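Local coordinates for programmed cell death 6-interacting protein (Homo sapiens, PDB 5WA1) that takes part in endocytosis, multivesicular body biogenesis, membrane repair, cytokinesis and apoptosis, and is represented here by its Bro1 domain, at residues L67-L70 with R71-A74; P78-H82 with E83-E87; P367-Q370 with K371-D374. All blocks are in the same frame, centred on the assembly; numbering follows the deposited sequence.

From the N terminus, the chain first reaches interaction 1, a pair of successive turns within helix 56-75. It then leaves that helix through a short loop, and interaction 2 (78-82 with 83-87) closes the end of this loop against the first turn of helix 83-97. Interaction 3 comes 280 residues later, at a bend in the C-terminal loop after helix 319-340. All three are local and run in series, so none nests within or crosses another. Interactions 2 and 3 nevertheless touch: Glu87 OE1 accepts a probable hydrogen bond from Gln370 N, 3.0 Å away, which ties the C-terminal loop to helix 83-97. Interaction 1 packs against the same helix through Leu67, Leu70 and Ala74.

Interaction 1 (L67-L70 with R71-A74); sequences LSKL and RRAA
Arg72 doubles back over the preceding turn of the helix to lie across Ser68 and Lys69. Its chain bends at chi3 (-68°), which lays the flat guanidinium over backbone instead of sending it straight out. One face looks onto Lys69 CA and Ser68 O, both offset toward the rim of the group. Arg72 NH2 lies 3.5 Å from Lys69 CA and 3.7 Å from Lys69 CB. Nearer the backbone, Arg72 CG packs on Ser68 O at 3.5 Å.

Beneath these side chains run four consecutive i to i+4 backbone hydrogen bonds. Arg71 N meets Leu67 O at 2.9 Å, and Arg72 N reaches Ser68 O at 3.2 Å and 166°, the straightest of the four. Ala73 N to Lys69 O and Ala74 N to Leu70 O continue the alpha-helical pattern, and the methyl of Ala74 rests 3.4 Å from Leu70 O.

Further out, Arg71 leaves on another side of the helix, extended as far as NE. Its guanidinium forms a salt bridge with Glu140 and hydrogen bonds to Thr33 OG1 and Ser34 O. Leu70, Arg71 and Ala74 all pack on Tyr92 of helix 83-97. The side chain of Arg72, for its part, touches Glu35 in a neighbouring loop.

The two adjacent arginines are therefore held quite differently: Arg71 is buried and gripped through all three guanidinium nitrogens, whereas Arg72 is partly exposed, and its charge is probably steadied both by the carbonyl oxygen of Ser68 under its face and by the nearby acid Glu35.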
ATOM      1  N   LEU A  67     -17.469  -0.317 -23.323  1.00 74.24           N
ATOM      2  CA  LEU A  67     -16.668   0.472 -22.397  1.00 82.86           C
ATOM      3  C   LEU A  67     -17.531   1.069 -21.293  1.00 79.75           C
ATOM      4  O   LEU A  67     -17.127   1.094 -20.124  1.00 66.47           O
ATOM      5  CB  LEU A  67     -15.918   1.575 -23.140  1.00 85.26           C
ATOM      6  CG  LEU A  67     -15.114   2.446 -22.167  1.00 81.96           C
ATOM      7  CD1 LEU A  67     -14.083   1.610 -21.410  1.00 84.30           C
ATOM      8  CD2 LEU A  67     -14.457   3.617 -22.868  1.00 87.75           C
ATOM      9  N   SER A  68     -18.718   1.562 -21.649  1.00 74.86           N
ATOM     10  CA  SER A  68     -19.640   2.067 -20.636  1.00 75.91           C
ATOM     11  C   SER A  68     -20.047   0.953 -19.680  1.00 68.61           C
ATOM     12  O   SER A  68     -20.135   1.167 -18.463  1.00 68.76           O
ATOM     13  CB  SER A  68     -20.875   2.684 -21.307  1.00 75.42           C
ATOM     14  OG  SER A  68     -21.571   3.524 -20.393  1.00 76.64           O
ATOM     15  N   LYS A  69     -20.302  -0.244 -20.220  1.00 71.76           N
ATOM     16  CA  LYS A  69     -20.586  -1.399 -19.378  1.00 68.84           C
ATOM     17  C   LYS A  69     -19.413  -1.703 -18.460  1.00 69.23           C
ATOM     18  O   LYS A  69     -19.602  -1.989 -17.271  1.00 67.04           O
ATOM     19  CB  LYS A  69     -20.914  -2.604 -20.259  1.00 72.07           C
ATOM     20  CG  LYS A  69     -21.007  -3.936 -19.533  1.00 71.38           C
ATOM     21  CD  LYS A  69     -21.366  -5.043 -20.525  1.00 90.17           C
ATOM     22  CE  LYS A  69     -21.335  -6.423 -19.886  1.00 93.90           C
ATOM     23  NZ  LYS A  69     -21.702  -7.485 -20.869  1.00101.21           N
ATOM     24  N   LEU A  70     -18.190  -1.621 -18.993  1.00 65.39           N
ATOM     25  CA  LEU A  70     -17.004  -1.898 -18.190  1.00 62.66           C
ATOM     26  C   LEU A  70     -16.859  -0.898 -17.053  1.00 68.27           C
ATOM     27  O   LEU A  70     -16.450  -1.269 -15.947  1.00 57.96           O
ATOM     28  CB  LEU A  70     -15.752  -1.896 -19.071  1.00 63.34           C
ATOM     29  CG  LEU A  70     -14.401  -2.012 -18.346  1.00 65.06           C
ATOM     30  CD1 LEU A  70     -14.355  -3.276 -17.497  1.00 64.93           C
ATOM     31  CD2 LEU A  70     -13.243  -1.985 -19.337  1.00 62.90           C
ATOM     32  N   ARG A  71     -17.192   0.374 -17.299  1.00 65.71           N
ATOM     33  CA  ARG A  71     -17.112   1.364 -16.229  1.00 66.72           C
ATOM     34  C   ARG A  71     -18.069   1.017 -15.098  1.00 57.36           C
ATOM     35  O   ARG A  71     -17.704   1.080 -13.920  1.00 59.35           O
ATOM     36  CB  ARG A  71     -17.408   2.771 -16.765  1.00 62.12           C
ATOM     37  CG  ARG A  71     -17.217   3.833 -15.686  1.00 63.03           C
ATOM     38  CD  ARG A  71     -17.554   5.250 -16.133  1.00 64.28           C
ATOM     39  NE  ARG A  71     -16.929   6.212 -15.227  1.00 68.45           N
ATOM     40  CZ  ARG A  71     -17.498   6.691 -14.126  1.00 62.74           C
ATOM     41  NH1 ARG A  71     -16.842   7.559 -13.362  1.00 67.03           N
ATOM     42  NH2 ARG A  71     -18.730   6.324 -13.791  1.00 58.35           N
ATOM     43  N   ARG A  72     -19.313   0.660 -15.440  1.00 59.44           N
ATOM     44  CA  ARG A  72     -20.279   0.288 -14.413  1.00 66.71           C
ATOM     45  C   ARG A  72     -19.777  -0.892 -13.584  1.00 64.76           C
ATOM     46  O   ARG A  72     -19.941  -0.911 -12.357  1.00 63.98           O
ATOM     47  CB  ARG A  72     -21.631  -0.035 -15.052  1.00 61.91           C
ATOM     48  CG  ARG A  72     -22.294   1.155 -15.750  1.00 65.72           C
ATOM     49  CD  ARG A  72     -23.750   0.862 -16.102  1.00 69.69           C
ATOM     50  NE  ARG A  72     -23.885  -0.151 -17.147  1.00 74.38           N
ATOM     51  CZ  ARG A  72     -23.924   0.115 -18.449  1.00 83.30           C
ATOM     52  NH1 ARG A  72     -23.839   1.368 -18.876  1.00 86.90           N
ATOM     53  NH2 ARG A  72     -24.047  -0.873 -19.327  1.00 82.78           N
ATOM     54  N   ALA A  73     -19.143  -1.872 -14.231  1.00 57.87           N
ATOM     55  CA  ALA A  73     -18.620  -3.019 -13.491  1.00 63.29           C
ATOM     56  C   ALA A  73     -17.396  -2.658 -12.649  1.00 64.05           C
ATOM     57  O   ALA A  73     -17.179  -3.257 -11.589  1.00 60.95           O
ATOM     58  CB  ALA A  73     -18.284  -4.152 -14.458  1.00 58.62           C
ATOM     59  N   ALA A  74     -16.583  -1.697 -13.092  1.00 56.94           N
ATOM     60  CA  ALA A  74     -15.353  -1.367 -12.376  1.00 57.85           C
ATOM     61  C   ALA A  74     -15.578  -0.415 -11.208  1.00 56.86           C
ATOM     62  O   ALA A  74     -14.900  -0.531 -10.181  1.00 55.72           O
ATOM     63  CB  ALA A  74     -14.320  -0.750 -13.327  1.00 53.09           C
TER

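Interaction 2 (P78-H82 with E83-E87); sequences PLDKH and EGALE
His82 occupies the N-cap position of helix 83-97, and its carbonyl starts the helical pattern by accepting a hydrogen bond from Leu86 N, 3.3 Å from His82 O, at 162°. Just before it, Lys81 is the centre of an inverse gamma turn, in which His82 N makes a weak bond back to Asp80 O; this tight turn brings the chain round into the helix.

The imidazole of His82 is folded over the helix start instead of swinging away from it. Its chi1 of 92° is not a relaxed staggered value, which suggests some strain, and the result is that one ring face covers the Glu83-Gly84 peptide. Gly84 N lies 3.0 Å above the ring plane, over the centre, a very close approach. On the far rim of the ring, His82 CE1 comes within 3.3 Å of both Ala85 N and Gly84 CA. Gly84 has no side chain, and the imidazole lies directly against its backbone, with His82 NE2 3.2 Å from Gly84 CA. At the other ring nitrogen, Asp80 OD1 stands 2.8 Å from His82 ND1.

Asp80 also packs on the first turn of the helix. The Ala85 methyl, CB, lies 3.6 Å from Asp80 CB and is pressed tightly on the carbonyl of the same residue, with Ala85 CB only 2.9 Å from Asp80 O.

In the fold, this is the joint between helices 56-75 and 83-97. The loop side is largely solvent-exposed, while on the inner side Ala85 and Leu86 pack on Leu151 of helix 137-157, and Leu86 also touches Ile155. Farther along, Glu87 links the helix to Gln370 of the C-terminal loop.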
ATOM      1  N   PRO A  78     -19.712  -1.351  -5.354  1.00122.28           N
ATOM      2  CA  PRO A  78     -18.736  -1.506  -4.250  1.00123.12           C
ATOM      3  C   PRO A  78     -18.850  -2.870  -3.574  1.00122.05           C
ATOM      4  O   PRO A  78     -19.483  -3.055  -2.532  1.00118.04           O
ATOM      5  CB  PRO A  78     -19.111  -0.357  -3.310  1.00123.04           C
ATOM      6  CG  PRO A  78     -20.579  -0.164  -3.534  1.00126.69           C
ATOM      7  CD  PRO A  78     -20.829  -0.461  -4.991  1.00127.23           C
ATOM      8  N   LEU A  79     -18.220  -3.869  -4.188  1.00122.62           N
ATOM      9  CA  LEU A  79     -18.275  -5.238  -3.694  1.00121.01           C
ATOM     10  C   LEU A  79     -17.040  -5.995  -4.170  1.00121.79           C
ATOM     11  O   LEU A  79     -16.243  -5.489  -4.963  1.00122.43           O
ATOM     12  CB  LEU A  79     -19.566  -5.943  -4.146  1.00120.40           C
ATOM     13  CG  LEU A  79     -20.931  -5.446  -3.643  1.00116.44           C
ATOM     14  CD1 LEU A  79     -22.092  -6.173  -4.310  1.00113.73           C
ATOM     15  CD2 LEU A  79     -21.027  -5.573  -2.127  1.00116.95           C
ATOM     16  N   ASP A  80     -16.886  -7.213  -3.645  1.00122.04           N
ATOM     17  CA  ASP A  80     -15.890  -8.182  -4.100  1.00122.59           C
ATOM     18  C   ASP A  80     -14.390  -7.934  -3.954  1.00124.79           C
ATOM     19  O   ASP A  80     -13.712  -7.591  -4.927  1.00125.65           O
ATOM     20  CB  ASP A  80     -16.069  -8.457  -5.595  1.00119.54           C
ATOM     21  CG  ASP A  80     -16.189  -9.931  -5.909  1.00119.13           C
ATOM     22  OD1 ASP A  80     -15.729 -10.751  -5.090  1.00116.93           O
ATOM     23  OD2 ASP A  80     -16.737 -10.266  -6.981  1.00121.64           O
ATOM     24  N   LYS A  81     -13.860  -8.125  -2.750  1.00123.43           N
ATOM     25  CA  LYS A  81     -12.412  -8.107  -2.517  1.00118.80           C
ATOM     26  C   LYS A  81     -11.604  -9.288  -3.038  1.00120.32           C
ATOM     27  O   LYS A  81     -10.775  -9.859  -2.327  1.00120.63           O
ATOM     28  CB  LYS A  81     -12.158  -7.898  -1.029  1.00109.36           C
ATOM     29  CG  LYS A  81     -12.646  -6.570  -0.486  1.00104.39           C
ATOM     30  CD  LYS A  81     -12.188  -6.388   0.946  1.00107.80           C
ATOM     31  CE  LYS A  81     -13.191  -5.577   1.745  1.00113.27           C
ATOM     32  NZ  LYS A  81     -14.563  -6.153   1.661  1.00115.68           N
ATOM     33  N   HIS A  82     -11.841  -9.675  -4.288  1.00123.04           N
ATOM     34  CA  HIS A  82     -11.097 -10.757  -4.914  1.00127.66           C
ATOM     35  C   HIS A  82     -10.480 -10.244  -6.209  1.00130.93           C
ATOM     36  O   HIS A  82     -10.702  -9.101  -6.627  1.00121.27           O
ATOM     37  CB  HIS A  82     -11.988 -11.994  -5.147  1.00127.08           C
ATOM     38  CG  HIS A  82     -12.652 -12.043  -6.490  1.00123.08           C
ATOM     39  ND1 HIS A  82     -13.589 -11.118  -6.897  1.00118.29           N
ATOM     40  CD2 HIS A  82     -12.538 -12.932  -7.506  1.00121.54           C
ATOM     41  CE1 HIS A  82     -14.010 -11.424  -8.110  1.00115.72           C
ATOM     42  NE2 HIS A  82     -13.388 -12.521  -8.502  1.00120.84           N
ATOM     43  N   GLU A  83      -9.679 -11.108  -6.839  1.00139.22           N
ATOM     44  CA  GLU A  83      -8.878 -10.690  -7.984  1.00142.50           C
ATOM     45  C   GLU A  83      -9.739 -10.307  -9.183  1.00125.56           C
ATOM     46  O   GLU A  83      -9.347  -9.434  -9.968  1.00127.70           O
ATOM     47  CB  GLU A  83      -7.898 -11.801  -8.363  1.00160.25           C
ATOM     48  CG  GLU A  83      -6.871 -11.406  -9.412  1.00170.68           C
ATOM     49  CD  GLU A  83      -5.946 -12.551  -9.782  1.00179.43           C
ATOM     50  OE1 GLU A  83      -6.099 -13.653  -9.211  1.00183.57           O
ATOM     51  OE2 GLU A  83      -5.066 -12.352 -10.646  1.00181.33           O
ATOM     52  N   GLY A  84     -10.905 -10.942  -9.344  1.00103.51           N
ATOM     53  CA  GLY A  84     -11.780 -10.594 -10.456  1.00 77.84           C
ATOM     54  C   GLY A  84     -12.220  -9.142 -10.425  1.00 67.21           C
ATOM     55  O   GLY A  84     -12.210  -8.460 -11.452  1.00 63.68           O
ATOM     56  N   ALA A  85     -12.596  -8.645  -9.243  1.00 62.94           N
ATOM     57  CA  ALA A  85     -12.944  -7.232  -9.127  1.00 66.01           C
ATOM     58  C   ALA A  85     -11.731  -6.342  -9.371  1.00 61.52           C
ATOM     59  O   ALA A  85     -11.851  -5.289 -10.009  1.00 52.66           O
ATOM     60  CB  ALA A  85     -13.549  -6.946  -7.755  1.00 67.02           C
ATOM     61  N   LEU A  86     -10.556  -6.741  -8.867  1.00 55.30           N
ATOM     62  CA  LEU A  86      -9.354  -5.946  -9.106  1.00 54.23           C
ATOM     63  C   LEU A  86      -8.981  -5.960 -10.584  1.00 47.14           C
ATOM     64  O   LEU A  86      -8.673  -4.914 -11.165  1.00 48.53           O
ATOM     65  CB  LEU A  86      -8.183  -6.455  -8.249  1.00 45.83           C
ATOM     66  CG  LEU A  86      -6.885  -5.666  -8.452  1.00 48.55           C
ATOM     67  CD1 LEU A  86      -7.104  -4.186  -8.163  1.00 40.27           C
ATOM     68  CD2 LEU A  86      -5.740  -6.202  -7.589  1.00 51.86           C
ATOM     69  N   GLU A  87      -9.005  -7.140 -11.211  1.00 48.37           N
ATOM     70  CA  GLU A  87      -8.701  -7.211 -12.638  1.00 57.67           C
ATOM     71  C   GLU A  87      -9.676  -6.382 -13.462  1.00 58.01           C
ATOM     72  O   GLU A  87      -9.281  -5.792 -14.475  1.00 55.25           O
ATOM     73  CB  GLU A  87      -8.701  -8.667 -13.113  1.00 61.90           C
ATOM     74  CG  GLU A  87      -7.441  -9.437 -12.732  1.00 74.68           C
ATOM     75  CD  GLU A  87      -6.181  -8.842 -13.347  1.00 80.25           C
ATOM     76  OE1 GLU A  87      -6.251  -8.337 -14.491  1.00 66.58           O
ATOM     77  OE2 GLU A  87      -5.122  -8.870 -12.681  1.00 79.95           O
TER

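Interaction 3 (P367-Q370 with K371-D374); sequences PISQ and KFTD
In the C-terminal loop that follows helix 319-340, Pro367 and Phe372 meet across a bend in the chain. Their contact is apolar: CB of Pro367 lies 3.7 Å from Phe372 CB, and the same proline carbon is 3.9 Å from Phe372 CD2. Ser369 comes up beside the other ortho carbon. Its hydroxyl oxygen OG, set between the backbone N and the carbonyl carbon (chi1 78°), stands 3.5 Å from Phe372 CB and 3.8 Å from Phe372 CD1; it has a hydrogen bond outside this contact, so lying against the phenylalanine does not cost it a polar partner. Pro367 and Ser369 both approach the base of the ring obliquely and from the same side, while the ring end continues away from them. Over the opposite face, Asp374 N sits 3.6 Å above the ring plane, offset toward its rim.

At the bend Lys371 adopts the left-handed helical conformation (phi 51°, psi 46°). No hydrogen bond joins the two halves, 367-370 and 371-374, so the turn is held by packing and by bonds made elsewhere. A cis peptide bond before Pro367 adds a second abrupt change of direction. This C-terminal part of the Bro1 domain belongs to the region assigned to binding of CHMP4 proteins and of EIAV p9.

Helix 83-97 supplies several of the outside bonds. Its Asp94 takes Ile368 N on one carboxylate oxygen and Ser369 N on the other, and Gln95 donates to Asp374 OD1, which also accepts from Phe376 N. Phe372 touches Asp94 and Ser98, while Ile368, pointing away from the bend, packs on Leu90 and Tyr93 of the same helix.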
ATOM      1  N   PRO A 367      -0.060  -2.216 -20.325  1.00102.81           N
ATOM      2  CA  PRO A 367      -1.178  -2.743 -19.530  1.00 99.64           C
ATOM      3  C   PRO A 367      -0.810  -3.272 -18.140  1.00 85.71           C
ATOM      4  O   PRO A 367       0.136  -4.056 -17.998  1.00 87.12           O
ATOM      5  CB  PRO A 367      -1.703  -3.884 -20.406  1.00102.50           C
ATOM      6  CG  PRO A 367      -0.476  -4.396 -21.086  1.00104.43           C
ATOM      7  CD  PRO A 367       0.393  -3.189 -21.338  1.00104.48           C
ATOM      8  N   ILE A 368      -1.560  -2.844 -17.118  1.00 77.08           N
ATOM      9  CA  ILE A 368      -1.394  -3.418 -15.783  1.00 70.31           C
ATOM     10  C   ILE A 368      -2.365  -4.562 -15.522  1.00 72.38           C
ATOM     11  O   ILE A 368      -2.201  -5.286 -14.528  1.00 73.17           O
ATOM     12  CB  ILE A 368      -1.529  -2.361 -14.662  1.00 67.64           C
ATOM     13  CG1 ILE A 368      -2.916  -1.706 -14.642  1.00 60.34           C
ATOM     14  CG2 ILE A 368      -0.444  -1.301 -14.785  1.00 67.91           C
ATOM     15  CD1 ILE A 368      -3.050  -0.622 -13.550  1.00 55.42           C
ATOM     16  N   SER A 369      -3.360  -4.763 -16.383  1.00 70.70           N
ATOM     17  CA  SER A 369      -4.265  -5.899 -16.260  1.00 73.63           C
ATOM     18  C   SER A 369      -3.774  -7.069 -17.110  1.00 82.79           C
ATOM     19  O   SER A 369      -3.026  -6.898 -18.076  1.00 84.32           O
ATOM     20  CB  SER A 369      -5.685  -5.515 -16.686  1.00 67.41           C
ATOM     21  OG  SER A 369      -5.800  -5.485 -18.098  1.00 75.30           O
ATOM     22  N   GLN A 370      -4.219  -8.268 -16.741  1.00 82.93           N
ATOM     23  CA  GLN A 370      -3.823  -9.477 -17.451  1.00 86.94           C
ATOM     24  C   GLN A 370      -4.650  -9.671 -18.713  1.00 92.22           C
ATOM     25  O   GLN A 370      -5.847  -9.367 -18.746  1.00 91.68           O
ATOM     26  CB  GLN A 370      -3.969 -10.703 -16.551  1.00 89.41           C
ATOM     27  CG  GLN A 370      -2.944 -10.756 -15.432  1.00102.11           C
ATOM     28  CD  GLN A 370      -1.518 -10.759 -15.951  1.00111.03           C
ATOM     29  OE1 GLN A 370      -1.010 -11.788 -16.399  1.00108.36           O
ATOM     30  NE2 GLN A 370      -0.863  -9.604 -15.894  1.00114.80           N
ATOM     31  N   LYS A 371      -3.997 -10.189 -19.753  1.00 96.39           N
ATOM     32  CA  LYS A 371      -4.650 -10.519 -21.019  1.00 95.32           C
ATOM     33  C   LYS A 371      -5.454  -9.331 -21.539  1.00 93.50           C
ATOM     34  O   LYS A 371      -6.611  -9.458 -21.945  1.00 99.81           O
ATOM     35  CB  LYS A 371      -5.532 -11.762 -20.866  1.00106.09           C
ATOM     36  CG  LYS A 371      -4.764 -13.048 -20.587  1.00118.88           C
ATOM     37  CD  LYS A 371      -5.693 -14.206 -20.231  1.00127.70           C
ATOM     38  CE  LYS A 371      -6.384 -13.973 -18.890  1.00132.00           C
ATOM     39  NZ  LYS A 371      -7.033 -15.209 -18.362  1.00137.09           N
ATOM     40  N   PHE A 372      -4.832  -8.156 -21.508  1.00 94.50           N
ATOM     41  CA  PHE A 372      -5.528  -6.949 -21.920  1.00 95.58           C
ATOM     42  C   PHE A 372      -5.680  -6.903 -23.436  1.00102.56           C
ATOM     43  O   PHE A 372      -4.770  -7.277 -24.181  1.00102.14           O
ATOM     44  CB  PHE A 372      -4.795  -5.700 -21.434  1.00 84.13           C
ATOM     45  CG  PHE A 372      -5.378  -4.420 -21.968  1.00 85.77           C
ATOM     46  CD1 PHE A 372      -6.606  -3.962 -21.520  1.00 81.10           C
ATOM     47  CD2 PHE A 372      -4.708  -3.683 -22.934  1.00 87.96           C
ATOM     48  CE1 PHE A 372      -7.153  -2.792 -22.019  1.00 79.79           C
ATOM     49  CE2 PHE A 372      -5.246  -2.510 -23.432  1.00 87.85           C
ATOM     50  CZ  PHE A 372      -6.470  -2.064 -22.974  1.00 87.17           C
ATOM     51  N   THR A 373      -6.848  -6.448 -23.886  1.00102.64           N
ATOM     52  CA  THR A 373      -7.127  -6.236 -25.304  1.00110.29           C
ATOM     53  C   THR A 373      -7.851  -4.903 -25.435  1.00 99.95           C
ATOM     54  O   THR A 373      -8.962  -4.752 -24.920  1.00104.29           O
ATOM     55  CB  THR A 373      -7.966  -7.377 -25.893  1.00118.47           C
ATOM     56  OG1 THR A 373      -9.184  -7.518 -25.147  1.00124.79           O
ATOM     57  CG2 THR A 373      -7.202  -8.700 -25.860  1.00112.05           C
ATOM     58  N   ASP A 374      -7.219  -3.933 -26.101  1.00 98.04           N
ATOM     59  CA  ASP A 374      -7.853  -2.635 -26.317  1.00105.39           C
ATOM     60  C   ASP A 374      -9.091  -2.799 -27.190  1.00109.04           C
ATOM     61  O   ASP A 374      -9.038  -3.419 -28.254  1.00106.53           O
ATOM     62  CB  ASP A 374      -6.862  -1.655 -26.959  1.00110.01           C
ATOM     63  CG  ASP A 374      -7.485  -0.287 -27.281  1.00109.28           C
ATOM     64  OD1 ASP A 374      -8.564   0.045 -26.743  1.00107.32           O
ATOM     65  OD2 ASP A 374      -6.881   0.472 -28.072  1.00108.19           O
TER